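Local coordinates for putative PAS/PAC sensor protein (PDB 6HMJ) that serves as a flavin-binding blue-light receptor of the light-oxygen-voltage type and mediates RNA binding and translational regulation, at residues A[58-63]-A[74-79]. Numbering follows the deposited sequence.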
ATOM      1  N   LEU A  58     -41.139 -19.912  40.573  1.00 85.18           N
ATOM      2  CA  LEU A  58     -42.367 -19.187  40.884  1.00 88.58           C
ATOM      3  C   LEU A  58     -42.954 -18.526  39.642  1.00 87.03           C
ATOM      4  O   LEU A  58     -44.166 -18.604  39.407  1.00 85.74           O
ATOM      5  CB  LEU A  58     -42.090 -18.153  41.975  1.00 93.70           C
ATOM      6  CG  LEU A  58     -41.796 -18.733  43.364  1.00 96.26           C
ATOM      7  CD1 LEU A  58     -41.456 -17.630  44.355  1.00 99.78           C
ATOM      8  CD2 LEU A  58     -42.976 -19.552  43.878  1.00 98.18           C
ATOM      9  N   GLU A  59     -42.115 -17.871  38.833  1.00 87.94           N
ATOM     10  CA  GLU A  59     -42.613 -17.237  37.616  1.00 86.42           C
ATOM     11  C   GLU A  59     -43.094 -18.279  36.617  1.00 81.84           C
ATOM     12  O   GLU A  59     -44.078 -18.059  35.901  1.00 80.08           O
ATOM     13  CB  GLU A  59     -41.524 -16.374  36.983  1.00 85.68           C
ATOM     14  CG  GLU A  59     -41.999 -15.563  35.785  1.00 87.07           C
ATOM     15  CD  GLU A  59     -40.858 -14.901  35.038  1.00 87.47           C
ATOM     16  OE1 GLU A  59     -39.757 -14.786  35.617  1.00 88.51           O
ATOM     17  OE2 GLU A  59     -41.056 -14.508  33.868  1.00 86.46           O
ATOM     18  N   TRP A  60     -42.404 -19.418  36.554  1.00 81.15           N
ATOM     19  CA  TRP A  60     -42.779 -20.484  35.631  1.00 80.81           C
ATOM     20  C   TRP A  60     -44.130 -21.078  36.013  1.00 82.90           C
ATOM     21  O   TRP A  60     -45.014 -21.242  35.163  1.00 82.75           O
ATOM     22  CB  TRP A  60     -41.685 -21.552  35.626  1.00 79.31           C
ATOM     23  CG  TRP A  60     -41.670 -22.429  34.416  1.00 77.16           C
ATOM     24  CD1 TRP A  60     -40.957 -22.225  33.272  1.00 74.68           C
ATOM     25  CD2 TRP A  60     -42.376 -23.663  34.235  1.00 77.38           C
ATOM     26  NE1 TRP A  60     -41.182 -23.248  32.385  1.00 72.78           N
ATOM     27  CE2 TRP A  60     -42.049 -24.145  32.952  1.00 74.75           C
ATOM     28  CE3 TRP A  60     -43.255 -24.405  35.031  1.00 79.82           C
ATOM     29  CZ2 TRP A  60     -42.572 -25.330  32.444  1.00 75.26           C
ATOM     30  CZ3 TRP A  60     -43.774 -25.582  34.525  1.00 80.21           C
ATOM     31  CH2 TRP A  60     -43.430 -26.034  33.243  1.00 78.08           C
ATOM     32  N   GLN A  61     -44.305 -21.407  37.294  1.00 85.99           N
ATOM     33  CA  GLN A  61     -45.588 -21.906  37.775  1.00 89.71           C
ATOM     34  C   GLN A  61     -46.714 -20.931  37.451  1.00 92.12           C
ATOM     35  O   GLN A  61     -47.773 -21.331  36.952  1.00 92.19           O
ATOM     36  CB  GLN A  61     -45.506 -22.146  39.283  1.00 93.15           C
ATOM     37  CG  GLN A  61     -45.018 -23.529  39.668  1.00 94.24           C
ATOM     38  CD  GLN A  61     -44.517 -23.609  41.107  1.00101.25           C
ATOM     39  OE1 GLN A  61     -43.822 -24.557  41.471  1.00102.13           O
ATOM     40  NE2 GLN A  61     -44.866 -22.619  41.926  1.00106.67           N
ATOM     41  N   ALA A  62     -46.499 -19.641  37.723  1.00 93.32           N
ATOM     42  CA  ALA A  62     -47.534 -18.647  37.460  1.00 97.55           C
ATOM     43  C   ALA A  62     -47.884 -18.596  35.979  1.00 97.24           C
ATOM     44  O   ALA A  62     -49.064 -18.535  35.614  1.00 98.74           O
ATOM     45  CB  ALA A  62     -47.081 -17.272  37.951  1.00100.42           C
ATOM     46  N   GLY A  63     -46.870 -18.610  35.109  1.00 94.87           N
ATOM     47  CA  GLY A  63     -47.138 -18.610  33.682  1.00 92.91           C
ATOM     48  C   GLY A  63     -47.948 -19.814  33.246  1.00 93.59           C
ATOM     49  O   GLY A  63     -48.822 -19.709  32.381  1.00 95.24           O
ATOM     50  N   VAL A  74     -48.125 -17.390  26.801  1.00 93.40           N
ATOM     51  CA  VAL A  74     -47.222 -16.923  27.847  1.00 91.76           C
ATOM     52  C   VAL A  74     -45.806 -17.361  27.506  1.00 87.94           C
ATOM     53  O   VAL A  74     -45.592 -18.461  26.985  1.00 87.18           O
ATOM     54  CB  VAL A  74     -47.629 -17.470  29.232  1.00 92.92           C
ATOM     55  CG1 VAL A  74     -46.732 -16.894  30.318  1.00 93.25           C
ATOM     56  CG2 VAL A  74     -49.096 -17.172  29.518  1.00 97.46           C
ATOM     57  N   VAL A  75     -44.837 -16.494  27.796  1.00 84.08           N
ATOM     58  CA  VAL A  75     -43.422 -16.809  27.640  1.00 80.57           C
ATOM     59  C   VAL A  75     -42.713 -16.505  28.952  1.00 80.34           C
ATOM     60  O   VAL A  75     -42.947 -15.458  29.565  1.00 84.70           O
ATOM     61  CB  VAL A  75     -42.780 -16.021  26.479  1.00 81.07           C
ATOM     62  CG1 VAL A  75     -41.290 -16.319  26.397  1.00 80.04           C
ATOM     63  CG2 VAL A  75     -43.472 -16.350  25.164  1.00 81.15           C
ATOM     64  N   VAL A  76     -41.841 -17.418  29.374  1.00 77.30           N
ATOM     65  CA  VAL A  76     -41.109 -17.294  30.630  1.00 75.12           C
ATOM     66  C   VAL A  76     -39.634 -17.541  30.348  1.00 71.60           C
ATOM     67  O   VAL A  76     -39.265 -18.615  29.856  1.00 68.58           O
ATOM     68  CB  VAL A  76     -41.626 -18.268  31.701  1.00 74.69           C
ATOM     69  CG1 VAL A  76     -40.723 -18.240  32.927  1.00 75.54           C
ATOM     70  CG2 VAL A  76     -43.057 -17.918  32.087  1.00 76.77           C
ATOM     71  N   ASN A  77     -38.795 -16.558  30.666  1.00 71.43           N
ATOM     72  CA  ASN A  77     -37.351 -16.713  30.572  1.00 70.64           C
ATOM     73  C   ASN A  77     -36.818 -17.334  31.856  1.00 70.40           C
ATOM     74  O   ASN A  77     -37.225 -16.952  32.957  1.00 74.52           O
ATOM     75  CB  ASN A  77     -36.677 -15.362  30.330  1.00 74.87           C
ATOM     76  CG  ASN A  77     -37.110 -14.717  29.026  1.00 75.84           C
ATOM     77  OD1 ASN A  77     -37.592 -15.389  28.116  1.00 74.00           O
ATOM     78  ND2 ASN A  77     -36.936 -13.404  28.932  1.00 79.39           N
ATOM     79  N   HIS A  78     -35.901 -18.284  31.712  1.00 67.92           N
ATOM     80  CA  HIS A  78     -35.392 -19.030  32.856  1.00 67.17           C
ATOM     81  C   HIS A  78     -34.085 -19.709  32.465  1.00 66.13           C
ATOM     82  O   HIS A  78     -33.562 -19.513  31.364  1.00 68.07           O
ATOM     83  CB  HIS A  78     -36.415 -20.060  33.334  1.00 64.01           C
ATOM     84  CG  HIS A  78     -36.715 -21.122  32.324  1.00 61.46           C
ATOM     85  ND1 HIS A  78     -35.953 -22.264  32.197  1.00 58.17           N
ATOM     86  CD2 HIS A  78     -37.687 -21.213  31.386  1.00 58.64           C
ATOM     87  CE1 HIS A  78     -36.448 -23.015  31.231  1.00 57.28           C
ATOM     88  NE2 HIS A  78     -37.499 -22.400  30.721  1.00 56.32           N
ATOM     89  N   LEU A  79     -33.560 -20.509  33.387  1.00 64.46           N
ATOM     90  CA  LEU A  79     -32.354 -21.294  33.176  1.00 66.04           C
ATOM     91  C   LEU A  79     -32.684 -22.784  33.164  1.00 67.43           C
ATOM     92  O   LEU A  79     -33.794 -23.207  33.503  1.00 67.18           O
ATOM     93  CB  LEU A  79     -31.321 -21.007  34.273  1.00 67.34           C
ATOM     94  CG  LEU A  79     -30.873 -19.565  34.493  1.00 70.11           C
ATOM     95  CD1 LEU A  79     -29.843 -19.509  35.613  1.00 72.00           C
ATOM     96  CD2 LEU A  79     -30.306 -18.969  33.219  1.00 70.68           C
TER
HETATM   97  O   HOH W   1     -40.082 -13.423  30.945  1.00 55.18           O
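Trp60, its CG trans to the backbone N (chi1 -159°), and His78, its CG lying between the backbone N and the carbonyl carbon, bring two rings together where helix 54-70 of the N-terminal PAS domain packs on strand 74-82, an outermost strand, within this chain, of the five-stranded antiparallel PAS sheet. The axes of 58-63 and 74-79 approach to 8.6 Å and run nearly antiparallel (167°). The pair is an offset edge-to-face stack: with planes at 88° and centroids 5.3 Å apart, the indole presents its edge to the imidazole face, Trp60 CD1 lying 3.9 Å from His78 CD2. Thr92 OG1, on the adjoining strand, hydrogen-bonds both Trp60 NE1 and His78 NE2, tying the two rings to the sheet. Val76 CG1 meets Trp60 CD1 at 4.0 Å and Glu59 OE2 at 3.9 Å, the extended Glu59 chain passing it in the opposite direction. Farther along, Val74 CG1 lies 3.8 Å from Gly63 CA. A water donates to Glu59 OE2 and weakly accepts from Asn77 N. Both imidazole nitrogens are bonded, which probably limits rotation of the ring: His78 ND1 donates to Leu79 O at 2.7 Å, with the oxygen essentially in the ring plane, while ND1 sits above the plane of the Leu79 carbonyl.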